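GH26C (Muricauda sp. MAR_2010_75, PDB 6Q78) probably hydrolyses internal beta-1,4-mannosidic linkages in mannans, as a beta-mannanase of glycoside hydrolase family 26. Local coordinates at residues R161-E165 with F177-A182; H168-M174 with D231-W235. All blocks are in the same frame, centred on the assembly; numbering follows the deposited sequence.

Contact 1: R161-E165 with F177-A182; sequences REPFE and FQRENA
Glu-162 OE1, which faces Gln-178 CD across the contact at 3.6 Å, receives Glu-165 N at 2.7 Å on its syn side. The other oxygen, Glu-162 OE2, takes Phe-164 N at 2.8 Å from above the carboxylate plane, so two consecutive backbone N-H groups of its own loop grip the acid. That carboxylate is stacked against the amide of Gln-178, the two planes only 15° apart. A sharp bend in the chain (chi1 69°, chi2 76°) folds the acid back over these donors, so that one buried group both closes the turn and offers a flat surface to the helix. Beyond the stack, Gln-178 NE2 lies 3.4 Å from Glu-165 CD, and the Glu-165 carboxylate is steeply turned from the amide plane.

On the outer flank lies an edge-to-face aromatic pair, in which Phe-177 presents its edge to a face of Phe-164, with centroids 4.9 Å apart. Phe-177 CE2 comes down over that face, offset toward the rim, and the backbone of Asn-181 and Ala-182 meets the Phe-164 ring at its edge. The Asn-181 side chain turns back along the helix, ND2 giving an in-plane bond of 2.9 Å to Phe-177 O. Deeper in, Ala-182 CB rests 3.7 Å from Pro-163 CD. Ser-185 and Ile-186, further along the same helix, also touch Pro-163.

The whole illustrates how, in the TIM-barrel fold of family 26, a long loop leaving strand 153-157 folds onto the helix that follows it.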
ATOM      1  N   ARG A 161      -0.380  16.463  -2.470  1.00  7.62           N
ATOM      2  CA  ARG A 161      -0.158  17.587  -3.375  1.00  8.41           C
ATOM      3  C   ARG A 161       0.944  18.477  -2.818  1.00  9.34           C
ATOM      4  O   ARG A 161       1.028  18.718  -1.612  1.00 10.60           O
ATOM      5  CB  ARG A 161      -1.465  18.362  -3.606  1.00  8.32           C
ATOM      6  CG  ARG A 161      -2.486  17.502  -4.341  1.00  9.03           C
ATOM      7  CD  ARG A 161      -3.849  18.164  -4.453  1.00 10.31           C
ATOM      8  NE  ARG A 161      -4.851  17.146  -4.734  1.00 18.09           N
ATOM      9  CZ  ARG A 161      -5.164  16.690  -5.936  1.00 20.00           C
ATOM     10  NH1 ARG A 161      -4.562  17.163  -7.018  1.00 23.78           N
ATOM     11  NH2 ARG A 161      -6.084  15.715  -6.041  1.00 21.42           N
ATOM     12  N   GLU A 162       1.781  18.985  -3.710  1.00  9.53           N
ATOM     13  CA  GLU A 162       2.981  19.675  -3.294  1.00  9.28           C
ATOM     14  C   GLU A 162       2.614  20.931  -2.504  1.00  9.35           C
ATOM     15  O   GLU A 162       1.556  21.532  -2.727  1.00 10.05           O
ATOM     16  CB  GLU A 162       3.849  20.010  -4.516  1.00  9.57           C
ATOM     17  CG  GLU A 162       3.275  21.097  -5.476  1.00 10.33           C
ATOM     18  CD  GLU A 162       3.432  22.493  -4.929  1.00 11.92           C
ATOM     19  OE1 GLU A 162       2.573  23.381  -5.247  1.00 13.91           O
ATOM     20  OE2 GLU A 162       4.425  22.714  -4.199  1.00 14.38           O
ATOM     21  N   PRO A 163       3.490  21.357  -1.587  1.00 10.06           N
ATOM     22  CA  PRO A 163       3.062  22.286  -0.521  1.00 10.37           C
ATOM     23  C   PRO A 163       2.944  23.748  -0.920  1.00 10.33           C
ATOM     24  O   PRO A 163       2.244  24.502  -0.218  1.00 14.35           O
ATOM     25  CB  PRO A 163       4.162  22.118   0.555  1.00 13.37           C
ATOM     26  CG  PRO A 163       5.378  21.753  -0.267  1.00 10.43           C
ATOM     27  CD  PRO A 163       4.818  20.801  -1.319  1.00  9.57           C
ATOM     28  N   PHE A 164       3.593  24.189  -1.999  1.00 10.73           N
ATOM     29  CA  PHE A 164       3.579  25.615  -2.310  1.00 12.98           C
ATOM     30  C   PHE A 164       2.194  26.075  -2.742  1.00 18.68           C
ATOM     31  O   PHE A 164       1.728  27.145  -2.328  1.00 18.01           O
ATOM     32  CB  PHE A 164       4.627  25.951  -3.374  1.00 12.36           C
ATOM     33  CG  PHE A 164       6.038  25.883  -2.875  1.00 13.32           C
ATOM     34  CD1 PHE A 164       6.564  26.925  -2.136  1.00 15.70           C
ATOM     35  CD2 PHE A 164       6.834  24.775  -3.146  1.00 17.15           C
ATOM     36  CE1 PHE A 164       7.876  26.871  -1.658  1.00 15.24           C
ATOM     37  CE2 PHE A 164       8.133  24.709  -2.683  1.00 15.15           C
ATOM     38  CZ  PHE A 164       8.668  25.764  -1.951  1.00 16.07           C
ATOM     39  N   GLU A 165       1.539  25.310  -3.617  1.00 12.71           N
ATOM     40  CA  GLU A 165       0.196  25.672  -4.042  1.00 14.98           C
ATOM     41  C   GLU A 165      -0.845  24.609  -3.726  1.00 14.78           C
ATOM     42  O   GLU A 165      -2.048  24.901  -3.781  1.00 14.05           O
ATOM     43  CB  GLU A 165       0.156  26.024  -5.542  1.00 13.08           C
ATOM     44  CG  GLU A 165       0.940  27.326  -5.877  1.00 18.96           C
ATOM     45  CD  GLU A 165       0.866  27.744  -7.346  1.00 35.16           C
ATOM     46  OE1 GLU A 165       0.469  26.931  -8.214  1.00 39.32           O
ATOM     47  OE2 GLU A 165       1.222  28.910  -7.635  1.00 45.80           O
ATOM     48  N   PHE A 177      10.156  25.296 -10.332  1.00 16.12           N
ATOM     49  CA  PHE A 177      10.495  25.657  -8.961  1.00 18.46           C
ATOM     50  C   PHE A 177       9.845  24.701  -7.967  1.00 17.51           C
ATOM     51  O   PHE A 177      10.478  24.274  -6.995  1.00 15.35           O
ATOM     52  CB  PHE A 177      10.088  27.095  -8.650  1.00 16.88           C
ATOM     53  CG  PHE A 177      10.210  27.438  -7.188  1.00 18.89           C
ATOM     54  CD1 PHE A 177      11.405  27.933  -6.677  1.00 21.37           C
ATOM     55  CD2 PHE A 177       9.144  27.250  -6.331  1.00 21.02           C
ATOM     56  CE1 PHE A 177      11.524  28.223  -5.332  1.00 26.95           C
ATOM     57  CE2 PHE A 177       9.270  27.546  -4.978  1.00 22.13           C
ATOM     58  CZ  PHE A 177      10.456  28.030  -4.488  1.00 22.43           C
ATOM     59  N   GLN A 178       8.577  24.365  -8.176  1.00 14.53           N
ATOM     60  CA  GLN A 178       7.912  23.460  -7.236  1.00 13.09           C
ATOM     61  C   GLN A 178       8.573  22.081  -7.227  1.00 13.38           C
ATOM     62  O   GLN A 178       8.851  21.517  -6.161  1.00 14.87           O
ATOM     63  CB  GLN A 178       6.431  23.366  -7.594  1.00 17.02           C
ATOM     64  CG  GLN A 178       5.707  24.647  -7.249  1.00 16.86           C
ATOM     65  CD  GLN A 178       4.400  24.829  -7.971  1.00 21.36           C
ATOM     66  OE1 GLN A 178       4.006  24.008  -8.783  1.00 23.12           O
ATOM     67  NE2 GLN A 178       3.716  25.936  -7.675  1.00 25.44           N
ATOM     68  N   ARG A 179       8.801  21.509  -8.414  1.00 15.90           N
ATOM     69  CA  ARG A 179       9.467  20.211  -8.521  1.00 16.61           C
ATOM     70  C   ARG A 179      10.766  20.192  -7.727  1.00 14.35           C
ATOM     71  O   ARG A 179      11.047  19.239  -6.988  1.00 17.39           O
ATOM     72  CB  ARG A 179       9.844  19.965  -9.986  1.00 30.15           C
ATOM     73  CG  ARG A 179       8.694  19.734 -10.910  1.00 32.53           C
ATOM     74  CD  ARG A 179       9.171  19.074 -12.203  1.00 22.13           C
ATOM     75  NE  ARG A 179       9.863  19.972 -13.096  1.00 34.70           N
ATOM     76  CZ  ARG A 179       9.265  20.662 -14.059  1.00 32.05           C
ATOM     77  NH1 ARG A 179       7.948  20.569 -14.247  1.00 28.96           N
ATOM     78  NH2 ARG A 179       9.992  21.448 -14.827  1.00 31.02           N
ATOM     79  N   GLU A 180      11.583  21.226  -7.902  1.00 16.24           N
ATOM     80  CA  GLU A 180      12.938  21.226  -7.376  1.00 16.83           C
ATOM     81  C   GLU A 180      13.001  21.575  -5.899  1.00 18.65           C
ATOM     82  O   GLU A 180      14.022  21.314  -5.259  1.00 18.77           O
ATOM     83  CB  GLU A 180      13.825  22.147  -8.223  1.00 24.07           C
ATOM     84  CG  GLU A 180      14.020  21.565  -9.621  1.00 21.07           C
ATOM     85  CD  GLU A 180      14.906  22.412 -10.523  1.00 36.96           C
ATOM     86  OE1 GLU A 180      15.457  23.438 -10.059  1.00 35.67           O
ATOM     87  OE2 GLU A 180      15.038  22.040 -11.713  1.00 41.94           O
ATOM     88  N   ASN A 181      11.931  22.114  -5.327  1.00 15.21           N
ATOM     89  CA  ASN A 181      11.999  22.597  -3.955  1.00 17.04           C
ATOM     90  C   ASN A 181      10.920  22.068  -3.024  1.00 13.36           C
ATOM     91  O   ASN A 181      11.011  22.316  -1.818  1.00 13.31           O
ATOM     92  CB  ASN A 181      11.955  24.130  -3.926  1.00 14.07           C
ATOM     93  CG  ASN A 181      13.171  24.741  -4.578  1.00 18.12           C
ATOM     94  OD1 ASN A 181      14.202  24.901  -3.935  1.00 21.39           O
ATOM     95  ND2 ASN A 181      13.079  25.035  -5.881  1.00 18.06           N
ATOM     96  N   ALA A 182       9.925  21.325  -3.518  1.00 11.91           N
ATOM     97  CA  ALA A 182       8.833  20.896  -2.651  1.00 10.68           C
ATOM     98  C   ALA A 182       9.327  20.067  -1.473  1.00 12.02           C
ATOM     99  O   ALA A 182       8.956  20.339  -0.326  1.00 10.57           O
ATOM    100  CB  ALA A 182       7.792  20.143  -3.479  1.00 12.95           C
TER

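Contact 2: H168-M174 with D231-W235; sequences HFYTSEM and DWFWW
Thr-171 meets the opposing loop with its hydroxyl, its methyl and its backbone N-H. Its OG1 donates to Asp-231 O at 2.8 Å, in the carbonyl plane and on a lone pair; its backbone N bonds to Trp-232 O at 2.9 Å, from well above that carbonyl plane. A chi1 of 54° sends the hydroxyl to Asp-231 and lays the methyl CG2 against the peptide between Phe-233 and Trp-234, 3.3 Å from Phe-233 C. Trp-232 O also accepts from a water held by Ser-172 N, and Tyr-170 CA adds a CA-H...O contact to the same oxygen.

Around this polar centre, the nearly parallel rings of Tyr-170 and Phe-233 meet rim to rim, neither lying over the face of the other, with Tyr-170 CE1 3.5 Å from Phe-233 CE1. Met-174 SD makes an oblique Met-aromatic contact, 5.2 Å from the centroid of the Trp-234 five-membered ring; its methyl CE packs 3.6 Å from Trp-234 CD1.

A second shell fixes these rings: Trp-232 and Trp-235 lie over opposite faces of Phe-233, and Trp-235 points CE3 onto a face of Trp-234. Glu-227 holds Trp-232 NE1, and Phe-160 O holds Trp-234 NE1.

Tyr-170 OH hydrogen-bonds a Tris molecule, probably from the crystallisation liquor, which may mark a pocket beside the aromatic cluster. Two carbonyls, of Asp-231 and Trp-232, thus take the hydrogen bonds Thr-171 donates; apolar and aromatic contacts make up much of the rest, and Trp-234 N is buried without a partner.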
ATOM      1  N   HIS A 168      -1.041  19.913  -7.114  1.00 11.64           N
ATOM      2  CA  HIS A 168      -0.545  18.816  -7.946  1.00 13.05           C
ATOM      3  C   HIS A 168       0.462  17.974  -7.187  1.00 11.84           C
ATOM      4  O   HIS A 168       1.292  18.503  -6.436  1.00 11.54           O
ATOM      5  CB  HIS A 168       0.133  19.374  -9.216  1.00 14.43           C
ATOM      6  CG  HIS A 168      -0.780  20.207 -10.060  1.00 17.08           C
ATOM      7  ND1 HIS A 168      -1.877  19.684 -10.719  1.00 29.03           N
ATOM      8  CD2 HIS A 168      -0.774  21.535 -10.328  1.00 18.40           C
ATOM      9  CE1 HIS A 168      -2.499  20.657 -11.367  1.00 22.15           C
ATOM     10  NE2 HIS A 168      -1.852  21.786 -11.145  1.00 23.83           N
ATOM     11  N   PHE A 169       0.385  16.661  -7.382  1.00 11.25           N
ATOM     12  CA  PHE A 169       1.461  15.784  -6.951  1.00 10.83           C
ATOM     13  C   PHE A 169       2.299  15.242  -8.099  1.00 10.57           C
ATOM     14  O   PHE A 169       3.446  14.849  -7.863  1.00 11.83           O
ATOM     15  CB  PHE A 169       0.940  14.588  -6.115  1.00  9.04           C
ATOM     16  CG  PHE A 169      -0.306  13.959  -6.638  1.00 11.04           C
ATOM     17  CD1 PHE A 169      -0.237  13.039  -7.655  1.00 13.14           C
ATOM     18  CD2 PHE A 169      -1.534  14.300  -6.122  1.00 11.07           C
ATOM     19  CE1 PHE A 169      -1.379  12.484  -8.167  1.00 13.93           C
ATOM     20  CE2 PHE A 169      -2.687  13.751  -6.628  1.00 13.76           C
ATOM     21  CZ  PHE A 169      -2.609  12.858  -7.658  1.00 13.96           C
ATOM     22  N   TYR A 170       1.789  15.254  -9.337  1.00  9.72           N
ATOM     23  CA  TYR A 170       2.564  14.788 -10.485  1.00 10.69           C
ATOM     24  C   TYR A 170       3.483  15.910 -10.957  1.00 11.32           C
ATOM     25  O   TYR A 170       3.035  17.047 -11.182  1.00 13.49           O
ATOM     26  CB  TYR A 170       1.628  14.386 -11.629  1.00 12.26           C
ATOM     27  CG  TYR A 170       0.951  13.044 -11.449  1.00 14.44           C
ATOM     28  CD1 TYR A 170       1.659  11.950 -10.967  1.00 14.24           C
ATOM     29  CD2 TYR A 170      -0.407  12.881 -11.724  1.00 16.04           C
ATOM     30  CE1 TYR A 170       1.058  10.714 -10.784  1.00 15.67           C
ATOM     31  CE2 TYR A 170      -1.018  11.624 -11.552  1.00 16.00           C
ATOM     32  CZ  TYR A 170      -0.270  10.559 -11.092  1.00 18.29           C
ATOM     33  OH  TYR A 170      -0.874   9.313 -10.899  1.00 18.72           O
ATOM     34  N   THR A 171       4.782  15.604 -11.059  1.00 11.33           N
ATOM     35  CA  THR A 171       5.748  16.639 -11.413  1.00 12.02           C
ATOM     36  C   THR A 171       5.475  17.244 -12.788  1.00 17.13           C
ATOM     37  O   THR A 171       5.842  18.391 -13.018  1.00 17.32           O
ATOM     38  CB  THR A 171       7.152  16.068 -11.364  1.00 16.01           C
ATOM     39  OG1 THR A 171       7.198  14.897 -12.186  1.00 16.20           O
ATOM     40  CG2 THR A 171       7.490  15.697  -9.935  1.00 14.39           C
ATOM     41  N   SER A 172       4.855  16.498 -13.714  1.00 13.98           N
ATOM     42  CA  SER A 172       4.599  17.049 -15.054  1.00 17.93           C
ATOM     43  C   SER A 172       3.612  18.206 -15.018  1.00 19.98           C
ATOM     44  O   SER A 172       3.550  18.995 -15.975  1.00 17.06           O
ATOM     45  CB  SER A 172       4.019  15.956 -15.954  1.00 18.98           C
ATOM     46  OG  SER A 172       2.757  15.527 -15.467  1.00 23.43           O
ATOM     47  N   GLU A 173       2.829  18.310 -13.946  1.00 18.72           N
ATOM     48  CA  GLU A 173       1.799  19.327 -13.806  1.00 17.26           C
ATOM     49  C   GLU A 173       2.237  20.521 -12.976  1.00 19.10           C
ATOM     50  O   GLU A 173       1.492  21.502 -12.905  1.00 25.26           O
ATOM     51  CB  GLU A 173       0.530  18.717 -13.165  1.00 17.84           C
ATOM     52  CG  GLU A 173      -0.033  17.532 -13.947  1.00 20.51           C
ATOM     53  CD  GLU A 173      -1.136  16.786 -13.193  0.32 16.54           C
ATOM     54  OE1 GLU A 173      -1.429  17.129 -12.028  0.45 19.92           O
ATOM     55  OE2 GLU A 173      -1.710  15.847 -13.776  0.59 28.64           O
ATOM     56  N   MET A 174       3.392  20.478 -12.322  1.00 19.71           N
ATOM     57  CA  MET A 174       3.789  21.615 -11.503  1.00 16.44           C
ATOM     58  C   MET A 174       4.912  22.410 -12.171  1.00 18.75           C
ATOM     59  O   MET A 174       5.421  22.039 -13.230  1.00 21.38           O
ATOM     60  CB  MET A 174       4.148  21.171 -10.084  1.00 24.74           C
ATOM     61  CG  MET A 174       5.352  20.299 -10.036  1.00 16.14           C
ATOM     62  SD  MET A 174       5.634  19.600  -8.379  1.00 20.53           S
ATOM     63  CE  MET A 174       4.505  18.364  -8.362  1.00 10.20           C
ATOM     64  N   ASP A 231      10.543   9.602 -11.413  1.00 17.05           N
ATOM     65  CA  ASP A 231      10.556  11.064 -11.458  1.00 17.08           C
ATOM     66  C   ASP A 231       9.167  11.681 -11.583  1.00 14.39           C
ATOM     67  O   ASP A 231       9.057  12.882 -11.850  1.00 14.94           O
ATOM     68  CB  ASP A 231      11.447  11.560 -12.603  1.00 19.26           C
ATOM     69  CG  ASP A 231      10.880  11.213 -14.007  0.30 15.41           C
ATOM     70  OD1 ASP A 231       9.821  10.539 -14.126  0.89 30.35           O
ATOM     71  OD2 ASP A 231      11.516  11.611 -15.013  0.62 29.87           O
ATOM     72  N   TRP A 232       8.110  10.904 -11.374  1.00 12.49           N
ATOM     73  CA  TRP A 232       6.767  11.411 -11.612  1.00 10.47           C
ATOM     74  C   TRP A 232       6.152  12.078 -10.395  1.00  9.90           C
ATOM     75  O   TRP A 232       5.166  12.807 -10.558  1.00 11.83           O
ATOM     76  CB  TRP A 232       5.819  10.325 -12.134  1.00 11.39           C
ATOM     77  CG  TRP A 232       5.904   8.973 -11.417  1.00 12.01           C
ATOM     78  CD1 TRP A 232       5.133   8.558 -10.346  1.00 12.34           C
ATOM     79  CD2 TRP A 232       6.723   7.853 -11.791  1.00 13.43           C
ATOM     80  NE1 TRP A 232       5.477   7.257 -10.001  1.00 12.95           N
ATOM     81  CE2 TRP A 232       6.437   6.802 -10.874  1.00 10.00           C
ATOM     82  CE3 TRP A 232       7.698   7.648 -12.780  1.00 16.59           C
ATOM     83  CZ2 TRP A 232       7.072   5.563 -10.944  1.00 12.26           C
ATOM     84  CZ3 TRP A 232       8.329   6.411 -12.842  1.00 16.73           C
ATOM     85  CH2 TRP A 232       8.022   5.393 -11.916  1.00 15.18           C
ATOM     86  N   PHE A 233       6.698  11.861  -9.204  1.00  9.55           N
ATOM     87  CA  PHE A 233       6.289  12.559  -7.983  1.00  9.63           C
ATOM     88  C   PHE A 233       7.414  13.472  -7.515  1.00  9.43           C
ATOM     89  O   PHE A 233       8.598  13.225  -7.800  1.00 10.80           O
ATOM     90  CB  PHE A 233       6.026  11.547  -6.830  1.00  9.22           C
ATOM     91  CG  PHE A 233       4.873  10.605  -7.069  1.00  8.24           C
ATOM     92  CD1 PHE A 233       3.655  11.088  -7.520  1.00 12.29           C
ATOM     93  CD2 PHE A 233       5.018   9.242  -6.842  1.00  8.06           C
ATOM     94  CE1 PHE A 233       2.578  10.246  -7.711  1.00 10.42           C
ATOM     95  CE2 PHE A 233       3.942   8.389  -7.038  1.00  8.20           C
ATOM     96  CZ  PHE A 233       2.721   8.887  -7.481  1.00 10.59           C
ATOM     97  N   TRP A 234       7.050  14.517  -6.751  1.00  9.31           N
ATOM     98  CA  TRP A 234       8.032  15.520  -6.327  1.00 10.74           C
ATOM     99  C   TRP A 234       8.963  15.010  -5.230  1.00 11.13           C
ATOM    100  O   TRP A 234       9.998  15.641  -4.970  1.00  9.98           O
ATOM    101  CB  TRP A 234       7.318  16.827  -5.945  1.00 10.25           C
ATOM    102  CG  TRP A 234       6.217  16.690  -4.961  1.00  9.14           C
ATOM    103  CD1 TRP A 234       4.871  16.540  -5.240  1.00  8.88           C
ATOM    104  CD2 TRP A 234       6.322  16.662  -3.518  1.00  8.87           C
ATOM    105  NE1 TRP A 234       4.150  16.444  -4.070  1.00  9.71           N
ATOM    106  CE2 TRP A 234       5.013  16.495  -3.002  1.00  8.44           C
ATOM    107  CE3 TRP A 234       7.398  16.715  -2.628  1.00  9.09           C
ATOM    108  CZ2 TRP A 234       4.730  16.433  -1.632  1.00  9.39           C
ATOM    109  CZ3 TRP A 234       7.132  16.642  -1.257  1.00 12.08           C
ATOM    110  CH2 TRP A 234       5.790  16.486  -0.767  1.00 10.80           C
ATOM    111  N   TRP A 235       8.646  13.875  -4.604  1.00  9.10           N
ATOM    112  CA  TRP A 235       9.577  13.214  -3.706  1.00  9.09           C
ATOM    113  C   TRP A 235      10.509  12.253  -4.451  1.00 11.70           C
ATOM    114  O   TRP A 235      11.221  11.484  -3.806  1.00 10.75           O
ATOM    115  CB  TRP A 235       8.817  12.502  -2.579  1.00  8.53           C
ATOM    116  CG  TRP A 235       7.733  11.598  -3.053  1.00  8.15           C
ATOM    117  CD1 TRP A 235       7.854  10.263  -3.415  1.00  8.83           C
ATOM    118  CD2 TRP A 235       6.331  11.903  -3.157  1.00  7.83           C
ATOM    119  NE1 TRP A 235       6.616   9.754  -3.782  1.00  8.60           N
ATOM    120  CE2 TRP A 235       5.663  10.721  -3.597  1.00  7.58           C
ATOM    121  CE3 TRP A 235       5.578  13.054  -2.914  1.00  8.25           C
ATOM    122  CZ2 TRP A 235       4.276  10.675  -3.832  1.00  7.32           C
ATOM    123  CZ3 TRP A 235       4.199  13.020  -3.143  1.00  7.74           C
ATOM    124  CH2 TRP A 235       3.551  11.829  -3.602  1.00  7.30           C
TER
HETATM  125  O   HOH W   1       4.592  13.417 -13.430  1.00 20.36           O

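Overall arrangement
Following the chain from the N terminus, the loop after strand 153-157 supplies first 161-165 and then 168-174, before helix 176-186 brings 177-182. Contact 1 is the short closure, bridging eleven residues; contact 2 spans 56, reaching the loop that follows the next barrel strand, 220-223. Because 168-174 lies inside the first closure and its partner 231-235 beyond it, the two contacts cross rather than nest. They are joined directly: Glu-162 N probably bonds to His-168 O, and Arg-179 NH1 to Thr-171 O, while Trp-234 touches both Glu-162 and Ala-182. Two successive strand-to-helix loops and helix 176-186 are thereby tied into one unit.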